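Local atomic coordinates of endonuclease V (PDB entry 6OZE), a protein that acts as an inosine-specific endoribonuclease, probably cutting RNA near inosine by metal-dependent hydrolysis. Residues E68-E73 and P108-Q113; F87-E92 and A131-V136; V145-L150 and F222-P227; L199-G204 and E210-L215. The protein carries 4 engineered substitutions. All blocks are in the same frame, centred on the assembly; numbering follows the deposited sequence.

Interaction 1 of 4, residues E68-E73 and P108-Q113; sequences EVVYEE and PGLMPQ
The phenol ring of Tyr71 is approached obliquely by methyl CD1 of Leu110. The same methyl lies 4.2 Å from CB of Tyr71, so it meets the root of this side chain more closely than the ring. The ring then leads away from Leu110 to helix 89-106. There it rests on Leu103, and its OH is hydrogen-bonded to NZ of Lys106.

The contact sits on a classic beta bulge. Val70 and Tyr71 both face Val61 of the neighbouring strand 54-63. As a result both consecutive residues turn their CB atoms toward segment 108-113, and Leu110 can touch the two together. Strand 69-78 is an outermost strand of the sheet in this RNase H-like domain.

Leu110 closes a short 3-10 segment that precedes strand 115-118. The turn is held by a backbone bond of 3.2 Å from N of Met111 to O of Pro108. CD1 of Leu110 is anti to its CA (chi2 179°), which extends that branch to the bulge. The other branch takes the valine: the side chains of Leu110 and Val70 cross obliquely, with CD2 of Leu110 4.1 Å from CG2 of Val70. The contact is apolar and lies at the surface. Its closest approach is onto the backbone, where CD1 of Leu110 sits 3.7 Å from O of Val70.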
loop_
_atom_site.group_PDB
_atom_site.type_symbol
_atom_site.label_atom_id
_atom_site.label_comp_id
_atom_site.label_asym_id
_atom_site.label_seq_id
_atom_site.Cartn_x
_atom_site.Cartn_y
_atom_site.Cartn_z
ATOM N N GLU A 68 -8.062 -7.187 14.839
ATOM C CA GLU A 68 -8.006 -8.646 14.879
ATOM C C GLU A 68 -8.233 -9.194 13.484
ATOM O O GLU A 68 -9.074 -8.686 12.737
ATOM C CB GLU A 68 -9.076 -9.217 15.808
ATOM C CG GLU A 68 -8.831 -8.884 17.275
ATOM C CD GLU A 68 -7.515 -9.452 17.782
ATOM O OE1 GLU A 68 -7.315 -10.683 17.678
ATOM O OE2 GLU A 68 -6.676 -8.666 18.269
ATOM N N VAL A 69 -7.465 -10.216 13.112
ATOM C CA VAL A 69 -7.633 -10.802 11.785
ATOM C C VAL A 69 -8.968 -11.534 11.719
ATOM O O VAL A 69 -9.249 -12.419 12.537
ATOM C CB VAL A 69 -6.460 -11.732 11.434
ATOM C CG1 VAL A 69 -6.707 -12.419 10.090
ATOM C CG2 VAL A 69 -5.152 -10.946 11.367
ATOM N N VAL A 70 -9.790 -11.176 10.730
ATOM C CA VAL A 70 -11.050 -11.870 10.475
ATOM C C VAL A 70 -11.051 -12.643 9.163
ATOM O O VAL A 70 -11.944 -13.480 8.956
ATOM C CB VAL A 70 -12.265 -10.918 10.561
ATOM C CG1 VAL A 70 -12.392 -10.344 11.966
ATOM C CG2 VAL A 70 -12.124 -9.781 9.571
ATOM N N TYR A 71 -10.080 -12.408 8.287
ATOM C CA TYR A 71 -9.977 -13.144 7.033
ATOM C C TYR A 71 -8.525 -13.138 6.601
ATOM O O TYR A 71 -7.843 -12.118 6.731
ATOM C CB TYR A 71 -10.811 -12.480 5.928
ATOM C CG TYR A 71 -10.716 -13.172 4.582
ATOM C CD1 TYR A 71 -11.536 -14.235 4.283
ATOM C CD2 TYR A 71 -9.804 -12.748 3.621
ATOM C CE1 TYR A 71 -11.465 -14.873 3.061
ATOM C CE2 TYR A 71 -9.724 -13.394 2.378
ATOM C CZ TYR A 71 -10.555 -14.451 2.121
ATOM O OH TYR A 71 -10.501 -15.104 0.898
ATOM N N GLU A 72 -8.055 -14.263 6.072
ATOM C CA GLU A 72 -6.721 -14.289 5.495
ATOM C C GLU A 72 -6.681 -15.288 4.353
ATOM O O GLU A 72 -7.266 -16.372 4.442
ATOM C CB GLU A 72 -5.652 -14.643 6.538
ATOM C CG GLU A 72 -5.871 -15.956 7.252
ATOM C CD GLU A 72 -4.864 -16.182 8.366
ATOM O OE1 GLU A 72 -4.517 -15.206 9.066
ATOM O OE2 GLU A 72 -4.413 -17.332 8.533
ATOM N N GLU A 73 -6.005 -14.906 3.270
ATOM C CA GLU A 73 -5.804 -15.822 2.157
ATOM C C GLU A 73 -4.451 -15.536 1.532
ATOM O O GLU A 73 -4.113 -14.375 1.287
ATOM C CB GLU A 73 -6.921 -15.684 1.122
ATOM C CG GLU A 73 -6.792 -16.656 -0.074
ATOM C CD GLU A 73 -6.973 -18.125 0.297
ATOM O OE1 GLU A 73 -7.585 -18.423 1.345
ATOM O OE2 GLU A 73 -6.517 -18.991 -0.481
ATOM N N PRO A 108 -18.792 -11.675 1.037
ATOM C CA PRO A 108 -18.943 -10.220 0.861
ATOM C C PRO A 108 -19.120 -9.466 2.164
ATOM O O PRO A 108 -18.765 -8.283 2.237
ATOM C CB PRO A 108 -20.178 -10.097 -0.043
ATOM C CG PRO A 108 -20.930 -11.379 0.162
ATOM C CD PRO A 108 -19.877 -12.428 0.382
ATOM N N GLY A 109 -19.652 -10.113 3.199
ATOM C CA GLY A 109 -19.772 -9.454 4.483
ATOM C C GLY A 109 -18.452 -9.163 5.164
ATOM O O GLY A 109 -18.444 -8.443 6.167
ATOM N N LEU A 110 -17.349 -9.715 4.663
ATOM C CA LEU A 110 -16.029 -9.441 5.218
ATOM C C LEU A 110 -15.206 -8.512 4.340
ATOM O O LEU A 110 -14.023 -8.295 4.627
ATOM C CB LEU A 110 -15.259 -10.740 5.478
ATOM C CG LEU A 110 -15.758 -11.606 6.637
ATOM C CD1 LEU A 110 -14.909 -12.868 6.763
ATOM C CD2 LEU A 110 -15.778 -10.827 7.945
ATOM N N MET A 111 -15.794 -7.965 3.278
ATOM C CA MET A 111 -15.037 -7.118 2.367
ATOM C C MET A 111 -14.476 -5.926 3.128
ATOM O O MET A 111 -15.194 -5.314 3.933
ATOM C CB MET A 111 -15.931 -6.607 1.240
ATOM C CG MET A 111 -16.009 -7.548 0.047
ATOM S SD MET A 111 -14.430 -7.667 -0.823
ATOM C CE MET A 111 -14.148 -5.962 -1.281
ATOM N N PRO A 112 -13.220 -5.574 2.914
ATOM C CA PRO A 112 -12.664 -4.397 3.585
ATOM C C PRO A 112 -13.261 -3.108 3.041
ATOM O O PRO A 112 -13.645 -3.011 1.874
ATOM C CB PRO A 112 -11.172 -4.485 3.257
ATOM C CG PRO A 112 -11.094 -5.299 1.996
ATOM C CD PRO A 112 -12.217 -6.296 2.112
ATOM N N GLN A 113 -13.307 -2.089 3.900
ATOM C CA GLN A 113 -13.740 -0.767 3.462
ATOM C C GLN A 113 -12.588 0.074 2.928
ATOM O O GLN A 113 -12.829 1.135 2.326
ATOM C CB GLN A 113 -14.425 -0.041 4.626
ATOM C CG GLN A 113 -15.749 -0.674 5.020
ATOM C CD GLN A 113 -16.165 -0.298 6.414
ATOM O OE1 GLN A 113 -15.706 -0.901 7.379
ATOM N NE2 GLN A 113 -17.022 0.714 6.539
#

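Interaction 2 of 4, residues F87-E92 and A131-V136; sequences FLAFRE and ASHLGV. Engineered in segment 131-136: Ser132 (natural residue Cys).
His133 gives the largest share of the buried surface, and its imidazole is met by Ala89 and Phe90 together. The residues belong to two helices, 130-138 and 89-106, that lie beside the central sheet of the RNase H-like fold. CG of His133 is anti to the backbone N (chi1 -158°), and this carries the ring across to Ala89 and Phe90.

With Phe90 the imidazole forms a T-shaped pair. The edge of His133 points at one face of Phe90, the planes stand at 90° and the centroids are 5.0 Å apart. The touching atom is CE1 of His133. It lies 3.7 Å from CZ of Phe90, above the face but displaced toward the rim. Phe90 sets out away from segment 131-136, but the far end of its ring, CZ, still reaches the histidine.

Ala89 packs against the inner part of the histidine. Its CB is 3.5 Å from ND1 of His133 and 3.9 Å from CB of His133. The CA atoms of Ala89 and His133 are 6.7 Å apart, the closest backbone approach of the two segments.

Other rings extend the cluster: Trp9 of helix 3-17 stacks on Phe90, and Phe128 meets His133. No hydrogen bond joins the two segments. CE1 is bonded to both ring nitrogens, so its C-H is probably polarised, and its position over the Phe90 face is consistent with a CH-pi interaction.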
loop_
_atom_site.group_PDB
_atom_site.type_symbol
_atom_site.label_atom_id
_atom_site.label_comp_id
_atom_site.label_asym_id
_atom_site.label_seq_id
_atom_site.Cartn_x
_atom_site.Cartn_y
_atom_site.Cartn_z
ATOM N N PHE A 87 6.869 0.194 -13.097
ATOM C CA PHE A 87 5.817 -0.643 -13.662
ATOM C C PHE A 87 5.571 -1.893 -12.823
ATOM O O PHE A 87 4.973 -2.861 -13.315
ATOM C CB PHE A 87 6.167 -1.019 -15.106
ATOM C CG PHE A 87 6.306 0.158 -16.014
ATOM C CD1 PHE A 87 5.197 0.691 -16.649
ATOM C CD2 PHE A 87 7.550 0.738 -16.247
ATOM C CE1 PHE A 87 5.314 1.768 -17.497
ATOM C CE2 PHE A 87 7.677 1.825 -17.095
ATOM C CZ PHE A 87 6.559 2.342 -17.722
ATOM N N LEU A 88 6.034 -1.897 -11.566
ATOM C CA LEU A 88 5.864 -3.063 -10.704
ATOM C C LEU A 88 4.407 -3.482 -10.598
ATOM O O LEU A 88 4.109 -4.680 -10.504
ATOM C CB LEU A 88 6.415 -2.774 -9.304
ATOM C CG LEU A 88 6.167 -3.845 -8.234
ATOM C CD1 LEU A 88 6.790 -5.179 -8.628
ATOM C CD2 LEU A 88 6.686 -3.395 -6.881
ATOM N N ALA A 89 3.485 -2.518 -10.616
ATOM C CA ALA A 89 2.077 -2.855 -10.433
ATOM C C ALA A 89 1.589 -3.842 -11.487
ATOM O O ALA A 89 0.695 -4.649 -11.209
ATOM C CB ALA A 89 1.212 -1.593 -10.424
ATOM N N PHE A 90 2.167 -3.814 -12.695
ATOM C CA PHE A 90 1.750 -4.757 -13.722
ATOM C C PHE A 90 2.111 -6.190 -13.364
ATOM O O PHE A 90 1.492 -7.121 -13.889
ATOM C CB PHE A 90 2.318 -4.357 -15.084
ATOM C CG PHE A 90 1.667 -3.136 -15.657
ATOM C CD1 PHE A 90 0.511 -3.242 -16.415
ATOM C CD2 PHE A 90 2.189 -1.880 -15.413
ATOM C CE1 PHE A 90 -0.097 -2.110 -16.929
ATOM C CE2 PHE A 90 1.576 -0.740 -15.919
ATOM C CZ PHE A 90 0.437 -0.855 -16.680
ATOM N N ARG A 91 3.088 -6.389 -12.487
ATOM C CA ARG A 91 3.424 -7.734 -12.038
ATOM C C ARG A 91 2.526 -8.211 -10.908
ATOM O O ARG A 91 2.195 -9.401 -10.853
ATOM C CB ARG A 91 4.879 -7.783 -11.566
ATOM C CG ARG A 91 5.830 -6.992 -12.446
ATOM C CD ARG A 91 7.068 -7.787 -12.760
ATOM N NE ARG A 91 7.801 -8.198 -11.573
ATOM C CZ ARG A 91 8.535 -9.304 -11.506
ATOM N NH1 ARG A 91 8.615 -10.120 -12.546
ATOM N NH2 ARG A 91 9.182 -9.600 -10.394
ATOM N N GLU A 92 2.114 -7.310 -10.017
ATOM C CA GLU A 92 1.485 -7.657 -8.744
ATOM C C GLU A 92 -0.028 -7.498 -8.733
ATOM O O GLU A 92 -0.732 -8.333 -8.149
ATOM C CB GLU A 92 2.057 -6.785 -7.622
ATOM C CG GLU A 92 3.516 -7.032 -7.309
ATOM C CD GLU A 92 3.974 -6.245 -6.095
ATOM O OE1 GLU A 92 3.121 -5.594 -5.457
ATOM O OE2 GLU A 92 5.179 -6.283 -5.775
ATOM N N ALA A 131 -0.568 0.979 -5.178
ATOM C CA ALA A 131 -1.746 1.266 -4.365
ATOM C C ALA A 131 -2.821 1.986 -5.176
ATOM O O ALA A 131 -4.019 1.750 -4.974
ATOM C CB ALA A 131 -1.346 2.085 -3.129
ATOM N N SER A 132 -2.420 2.876 -6.082
ATOM C CA SER A 132 -3.388 3.570 -6.925
ATOM C C SER A 132 -3.946 2.639 -7.986
ATOM O O SER A 132 -5.142 2.686 -8.305
ATOM C CB SER A 132 -2.714 4.743 -7.622
ATOM O OG SER A 132 -2.418 5.747 -6.668
ATOM N N HIS A 133 -3.075 1.811 -8.558
ATOM C CA HIS A 133 -3.468 0.893 -9.615
ATOM C C HIS A 133 -4.451 -0.138 -9.072
ATOM O O HIS A 133 -5.495 -0.403 -9.688
ATOM C CB HIS A 133 -2.190 0.234 -10.136
ATOM C CG HIS A 133 -2.284 -0.343 -11.519
ATOM N ND1 HIS A 133 -1.257 -0.212 -12.426
ATOM C CD2 HIS A 133 -3.254 -1.051 -12.142
ATOM C CE1 HIS A 133 -1.583 -0.827 -13.553
ATOM N NE2 HIS A 133 -2.798 -1.329 -13.410
ATOM N N LEU A 134 -4.150 -0.706 -7.898
ATOM C CA LEU A 134 -5.083 -1.632 -7.267
ATOM C C LEU A 134 -6.359 -0.915 -6.840
ATOM O O LEU A 134 -7.461 -1.458 -6.986
ATOM C CB LEU A 134 -4.405 -2.310 -6.071
ATOM C CG LEU A 134 -5.239 -3.343 -5.318
ATOM C CD1 LEU A 134 -5.541 -4.569 -6.203
ATOM C CD2 LEU A 134 -4.500 -3.762 -4.060
ATOM N N GLY A 135 -6.235 0.308 -6.303
ATOM C CA GLY A 135 -7.421 1.030 -5.863
ATOM C C GLY A 135 -8.402 1.318 -6.985
ATOM O O GLY A 135 -9.613 1.133 -6.835
ATOM N N VAL A 136 -7.907 1.797 -8.127
ATOM C CA VAL A 136 -8.803 2.135 -9.233
ATOM C C VAL A 136 -9.507 0.887 -9.756
ATOM O O VAL A 136 -10.696 0.916 -10.092
ATOM C CB VAL A 136 -8.032 2.878 -10.344
ATOM C CG1 VAL A 136 -8.812 2.878 -11.648
ATOM C CG2 VAL A 136 -7.727 4.314 -9.914
#

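Interaction 3 of 4, residues V145-L150 and F222-P227; sequences VAKKLL and FRIPEP
Lys147 lays its aliphatic chain across the end of Ile224 at about a right angle. CD1 of Ile224 is 3.9 Å from CE of Lys147 and 4.1 Å from CG of the same lysine, so one methyl spans the middle of the chain. The lysine is extended beyond CG, and this takes its amino group past the isoleucine. There NZ forms a salt bridge with OD2 of Asp118, at the end of strand 115-118. The lysine thus packs with its methylenes and pairs with its charge.

Deeper in the contact, Val145 and Pro225 meet tip to tip. CG1 of Val145 lies 4.0 Å from CG of Pro225 and 4.1 Å from CD of Pro225. This methyl is anti to the backbone N (chi1 180°), which carries it to the proline ring. Val145 is the last residue but one of strand 142-146, an inner strand of the RNase H-like sheet. Pro225 is the N-cap residue of helix 226-242. The contact therefore joins the end of a central strand to the start of the last helix.

The guanidinium of Arg223 comes up near O of Lys147. This oxygen lies at the guanidinium edge, near the plane, but NH2 of Arg223 stays 3.8 Å from O of Lys147, and the pair is no hydrogen bond. Each has a partner elsewhere: O of Lys147 accepts from NH1 of Arg197, NE of Arg223 donates to O of Arg197, and NH2 of Arg223 makes a weak hydrogen bond to O of Pro198.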
loop_
_atom_site.group_PDB
_atom_site.type_symbol
_atom_site.label_atom_id
_atom_site.label_comp_id
_atom_site.label_asym_id
_atom_site.label_seq_id
_atom_site.Cartn_x
_atom_site.Cartn_y
_atom_site.Cartn_z
ATOM N N VAL A 145 1.424 2.406 1.693
ATOM C CA VAL A 145 2.278 2.422 2.877
ATOM C C VAL A 145 3.624 1.869 2.446
ATOM O O VAL A 145 3.762 0.659 2.223
ATOM C CB VAL A 145 1.693 1.577 4.020
ATOM C CG1 VAL A 145 2.611 1.609 5.247
ATOM C CG2 VAL A 145 0.277 2.032 4.348
ATOM N N ALA A 146 4.619 2.740 2.328
ATOM C CA ALA A 146 5.944 2.346 1.886
ATOM C C ALA A 146 6.935 2.440 3.037
ATOM O O ALA A 146 6.854 3.336 3.888
ATOM C CB ALA A 146 6.416 3.184 0.696
ATOM N N LYS A 147 7.868 1.500 3.062
ATOM C CA LYS A 147 8.891 1.436 4.093
ATOM C C LYS A 147 10.149 2.209 3.727
ATOM O O LYS A 147 10.994 2.436 4.601
ATOM C CB LYS A 147 9.213 -0.031 4.411
ATOM C CG LYS A 147 7.999 -0.791 4.954
ATOM C CD LYS A 147 8.043 -2.292 4.688
ATOM C CE LYS A 147 6.724 -2.947 5.101
ATOM N NZ LYS A 147 6.631 -4.378 4.692
ATOM N N LYS A 148 10.284 2.640 2.473
ATOM C CA LYS A 148 11.412 3.456 2.047
ATOM C C LYS A 148 10.933 4.540 1.091
ATOM O O LYS A 148 9.888 4.419 0.445
ATOM C CB LYS A 148 12.529 2.620 1.403
ATOM C CG LYS A 148 12.115 1.848 0.169
ATOM C CD LYS A 148 13.311 1.115 -0.432
ATOM C CE LYS A 148 12.878 0.035 -1.416
ATOM N NZ LYS A 148 12.080 0.581 -2.549
ATOM N N LEU A 149 11.724 5.607 1.003
ATOM C CA LEU A 149 11.369 6.774 0.204
ATOM C C LEU A 149 11.715 6.547 -1.265
ATOM O O LEU A 149 12.882 6.330 -1.612
ATOM C CB LEU A 149 12.108 8.001 0.735
ATOM C CG LEU A 149 11.833 9.287 -0.041
ATOM C CD1 LEU A 149 10.358 9.653 0.072
ATOM C CD2 LEU A 149 12.721 10.421 0.465
ATOM N N LEU A 150 10.705 6.612 -2.130
ATOM C CA LEU A 150 10.921 6.575 -3.571
ATOM C C LEU A 150 11.339 7.967 -4.031
ATOM O O LEU A 150 10.591 8.933 -3.851
ATOM C CB LEU A 150 9.629 6.168 -4.273
ATOM C CG LEU A 150 9.578 4.897 -5.122
ATOM C CD1 LEU A 150 8.290 4.868 -5.944
ATOM C CD2 LEU A 150 10.802 4.776 -6.016
ATOM N N PHE A 222 2.636 -1.893 16.145
ATOM C CA PHE A 222 4.081 -1.870 16.005
ATOM C C PHE A 222 4.424 -0.849 14.918
ATOM O O PHE A 222 3.569 -0.064 14.492
ATOM C CB PHE A 222 4.571 -3.296 15.710
ATOM C CG PHE A 222 4.114 -4.309 16.722
ATOM C CD1 PHE A 222 4.765 -4.432 17.942
ATOM C CD2 PHE A 222 3.027 -5.131 16.465
ATOM C CE1 PHE A 222 4.345 -5.365 18.881
ATOM C CE2 PHE A 222 2.601 -6.062 17.398
ATOM C CZ PHE A 222 3.264 -6.180 18.609
ATOM N N ARG A 223 5.676 -0.851 14.450
ATOM C CA ARG A 223 6.052 0.138 13.442
ATOM C C ARG A 223 5.316 -0.098 12.127
ATOM O O ARG A 223 4.838 0.847 11.492
ATOM C CB ARG A 223 7.571 0.168 13.237
ATOM C CG ARG A 223 8.021 1.231 12.239
ATOM C CD ARG A 223 9.454 1.015 11.753
ATOM N NE ARG A 223 9.708 1.757 10.517
ATOM C CZ ARG A 223 9.979 1.199 9.342
ATOM N NH1 ARG A 223 10.055 -0.121 9.228
ATOM N NH2 ARG A 223 10.185 1.964 8.278
ATOM N N ILE A 224 5.198 -1.347 11.698
ATOM C CA ILE A 224 4.465 -1.644 10.466
ATOM C C ILE A 224 2.978 -1.753 10.800
ATOM O O ILE A 224 2.612 -2.551 11.679
ATOM C CB ILE A 224 4.981 -2.942 9.864
ATOM C CG1 ILE A 224 6.493 -2.861 9.667
ATOM C CG2 ILE A 224 4.254 -3.254 8.552
ATOM C CD1 ILE A 224 6.921 -1.722 8.770
ATOM N N PRO A 225 2.104 -1.006 10.116
ATOM C CA PRO A 225 0.668 -1.066 10.421
ATOM C C PRO A 225 0.148 -2.491 10.357
ATOM O O PRO A 225 0.549 -3.277 9.503
ATOM C CB PRO A 225 0.031 -0.194 9.334
ATOM C CG PRO A 225 1.140 0.695 8.855
ATOM C CD PRO A 225 2.411 -0.075 9.019
ATOM N N GLU A 226 -0.743 -2.819 11.294
ATOM C CA GLU A 226 -1.199 -4.198 11.480
ATOM C C GLU A 226 -1.692 -4.879 10.213
ATOM O O GLU A 226 -1.293 -6.030 9.974
ATOM C CB GLU A 226 -2.230 -4.262 12.615
ATOM C CG GLU A 226 -1.613 -4.469 13.993
ATOM C CD GLU A 226 -0.673 -5.674 14.027
ATOM O OE1 GLU A 226 0.534 -5.493 13.766
ATOM O OE2 GLU A 226 -1.140 -6.806 14.299
ATOM N N PRO A 227 -2.532 -4.263 9.372
ATOM C CA PRO A 227 -2.992 -4.993 8.165
ATOM C C PRO A 227 -1.850 -5.340 7.228
ATOM O O PRO A 227 -1.835 -6.448 6.659
ATOM C CB PRO A 227 -4.016 -4.033 7.537
ATOM C CG PRO A 227 -4.496 -3.159 8.730
ATOM C CD PRO A 227 -3.216 -2.956 9.513
#

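Interaction 4 of 4, residues L199-G204 and E210-L215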
loop_
_atom_site.group_PDB
_atom_site.type_symbol
_atom_site.label_atom_id
_atom_site.label_comp_id
_atom_site.label_asym_id
_atom_site.label_seq_id
_atom_site.Cartn_x
_atom_site.Cartn_y
_atom_site.Cartn_z
ATOM N N LEU A 199 7.390 5.726 8.110
ATOM C CA LEU A 199 6.753 5.155 6.938
ATOM C C LEU A 199 6.455 6.270 5.949
ATOM O O LEU A 199 6.317 7.435 6.317
ATOM C CB LEU A 199 5.427 4.511 7.326
ATOM C CG LEU A 199 5.400 3.591 8.533
ATOM C CD1 LEU A 199 3.955 3.191 8.810
ATOM C CD2 LEU A 199 6.244 2.365 8.272
ATOM N N TYR A 200 6.359 5.914 4.678
ATOM C CA TYR A 200 6.067 6.896 3.638
ATOM C C TYR A 200 4.676 6.595 3.096
ATOM O O TYR A 200 4.449 5.550 2.459
ATOM C CB TYR A 200 7.148 6.893 2.560
ATOM C CG TYR A 200 8.478 7.248 3.155
ATOM C CD1 TYR A 200 8.838 8.580 3.344
ATOM C CD2 TYR A 200 9.347 6.271 3.616
ATOM C CE1 TYR A 200 10.037 8.920 3.920
ATOM C CE2 TYR A 200 10.552 6.606 4.195
ATOM C CZ TYR A 200 10.894 7.937 4.349
ATOM O OH TYR A 200 12.093 8.282 4.927
ATOM N N ILE A 201 3.742 7.500 3.361
ATOM C CA ILE A 201 2.324 7.285 3.105
ATOM C C ILE A 201 1.911 8.119 1.903
ATOM O O ILE A 201 2.265 9.297 1.808
ATOM C CB ILE A 201 1.489 7.703 4.330
ATOM C CG1 ILE A 201 2.021 7.038 5.613
ATOM C CG2 ILE A 201 -0.005 7.415 4.080
ATOM C CD1 ILE A 201 2.128 5.542 5.533
ATOM N N SER A 202 1.138 7.516 0.991
ATOM C CA SER A 202 0.593 8.303 -0.104
ATOM C C SER A 202 -0.790 7.783 -0.460
ATOM O O SER A 202 -1.158 6.653 -0.118
ATOM C CB SER A 202 1.535 8.325 -1.306
ATOM O OG SER A 202 1.731 7.001 -1.800
ATOM N N VAL A 203 -1.574 8.653 -1.098
ATOM C CA VAL A 203 -2.924 8.278 -1.507
ATOM C C VAL A 203 -2.842 7.242 -2.611
ATOM O O VAL A 203 -2.112 7.417 -3.590
ATOM C CB VAL A 203 -3.691 9.507 -2.007
ATOM C CG1 VAL A 203 -5.006 9.086 -2.652
ATOM C CG2 VAL A 203 -3.932 10.493 -0.862
ATOM N N GLY A 204 -3.615 6.171 -2.464
ATOM C CA GLY A 204 -3.859 5.284 -3.579
ATOM C C GLY A 204 -5.084 5.730 -4.351
ATOM O O GLY A 204 -4.990 6.136 -5.512
ATOM N N GLU A 210 -4.418 13.449 4.239
ATOM C CA GLU A 210 -4.524 13.659 5.680
ATOM C C GLU A 210 -5.213 12.483 6.355
ATOM O O GLU A 210 -4.734 11.966 7.370
ATOM C CB GLU A 210 -5.274 14.963 5.968
ATOM C CG GLU A 210 -4.450 16.223 5.755
ATOM C CD GLU A 210 -5.282 17.493 5.853
ATOM O OE1 GLU A 210 -6.511 17.388 6.050
ATOM O OE2 GLU A 210 -4.705 18.594 5.730
ATOM N N ALA A 211 -6.334 12.028 5.790
ATOM C CA ALA A 211 -7.054 10.903 6.382
ATOM C C ALA A 211 -6.257 9.611 6.285
ATOM O O ALA A 211 -6.278 8.790 7.209
ATOM C CB ALA A 211 -8.412 10.728 5.705
ATOM N N ALA A 212 -5.577 9.392 5.157
ATOM C CA ALA A 212 -4.760 8.197 4.998
ATOM C C ALA A 212 -3.676 8.120 6.063
ATOM O O ALA A 212 -3.407 7.044 6.605
ATOM C CB ALA A 212 -4.129 8.193 3.604
ATOM N N VAL A 213 -3.040 9.251 6.369
ATOM C CA VAL A 213 -1.981 9.250 7.371
ATOM C C VAL A 213 -2.556 8.948 8.746
ATOM O O VAL A 213 -1.973 8.185 9.527
ATOM C CB VAL A 213 -1.207 10.578 7.319
ATOM C CG1 VAL A 213 -0.248 10.704 8.506
ATOM C CG2 VAL A 213 -0.459 10.666 6.020
ATOM N N ARG A 214 -3.705 9.545 9.064
ATOM C CA ARG A 214 -4.336 9.281 10.352
ATOM C C ARG A 214 -4.769 7.824 10.470
ATOM O O ARG A 214 -4.619 7.214 11.536
ATOM C CB ARG A 214 -5.513 10.221 10.557
ATOM C CG ARG A 214 -5.092 11.676 10.646
ATOM C CD ARG A 214 -6.135 12.520 11.354
ATOM N NE ARG A 214 -7.489 12.234 10.887
ATOM C CZ ARG A 214 -8.372 11.500 11.554
ATOM N NH1 ARG A 214 -9.579 11.296 11.044
ATOM N NH2 ARG A 214 -8.045 10.969 12.728
ATOM N N LEU A 215 -5.320 7.255 9.397
ATOM C CA LEU A 215 -5.717 5.852 9.442
ATOM C C LEU A 215 -4.507 4.953 9.646
ATOM O O LEU A 215 -4.558 3.989 10.422
ATOM C CB LEU A 215 -6.410 5.455 8.130
ATOM C CG LEU A 215 -6.789 3.978 8.018
ATOM C CD1 LEU A 215 -7.758 3.600 9.125
ATOM C CD2 LEU A 215 -7.390 3.701 6.636
#
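A strand and the helix that follows it pack together here. Strand 199-205 belongs to the central mixed sheet, and helix 209-218 lies against one face of it after a short connection. The closest backbone approach is between Ile201 and Val213, whose CA atoms are 6.4 Å apart.

Ile201 is the strand's main contribution. Its CB points toward the helix, and its branch methyl CG2 does the touching. CG2 of Ile201 is 3.8 Å from CG2 of Val213. The valine methyl also lies 3.9 Å from CB of Ile201, so it sits at the branch point of the isoleucine. The two side chains are inclined to each other rather than end on. With CG1 of Val213 anti to the backbone N (chi1 170°), CG2 is the branch left facing Ile201.

On the preceding helix position, CB of Ala212 comes within 4.2 Å of CG2 of Ile201. One isoleucine methyl is thus shared by two consecutive helix residues. All three residues are buried, and the contact is purely apolar. Val143 and Val145 of strand 142-146 and Leu189 of strand 184-189 extend the layer around Ile201. Ser202, next in the strand, points away from the helix, and its OG is hydrogen-bonded to N of Gly121. This is the helix-on-sheet packing of an alpha/beta protein, in keeping with the RNase H-like fold of endonuclease V.

Overall arrangement
The four contacts are spread over one mixed sheet and its helices. Interactions 3 and 4 are the nearest pair, with centres 10 Å apart. Their strands 142-146 and 199-205 are neighbours, joined by a hydrogen bond of 2.7 Å from N of Tyr200 to O of Ala146. Interactions 2 and 4 lie on opposite sides of the chain's centre, yet engineered Ser132 probably hydrogen-bonds through OG to O of Gly204 at 2.8 Å. Interaction 1 is peripheral and touches none of the others. The side chain of Val70 is about 11 Å from a bound sodium ion. OE1 of Gln113 accepts a hydrogen bond from N of Gln38, a residue of a sodium site formed with Leu37 and Phe64.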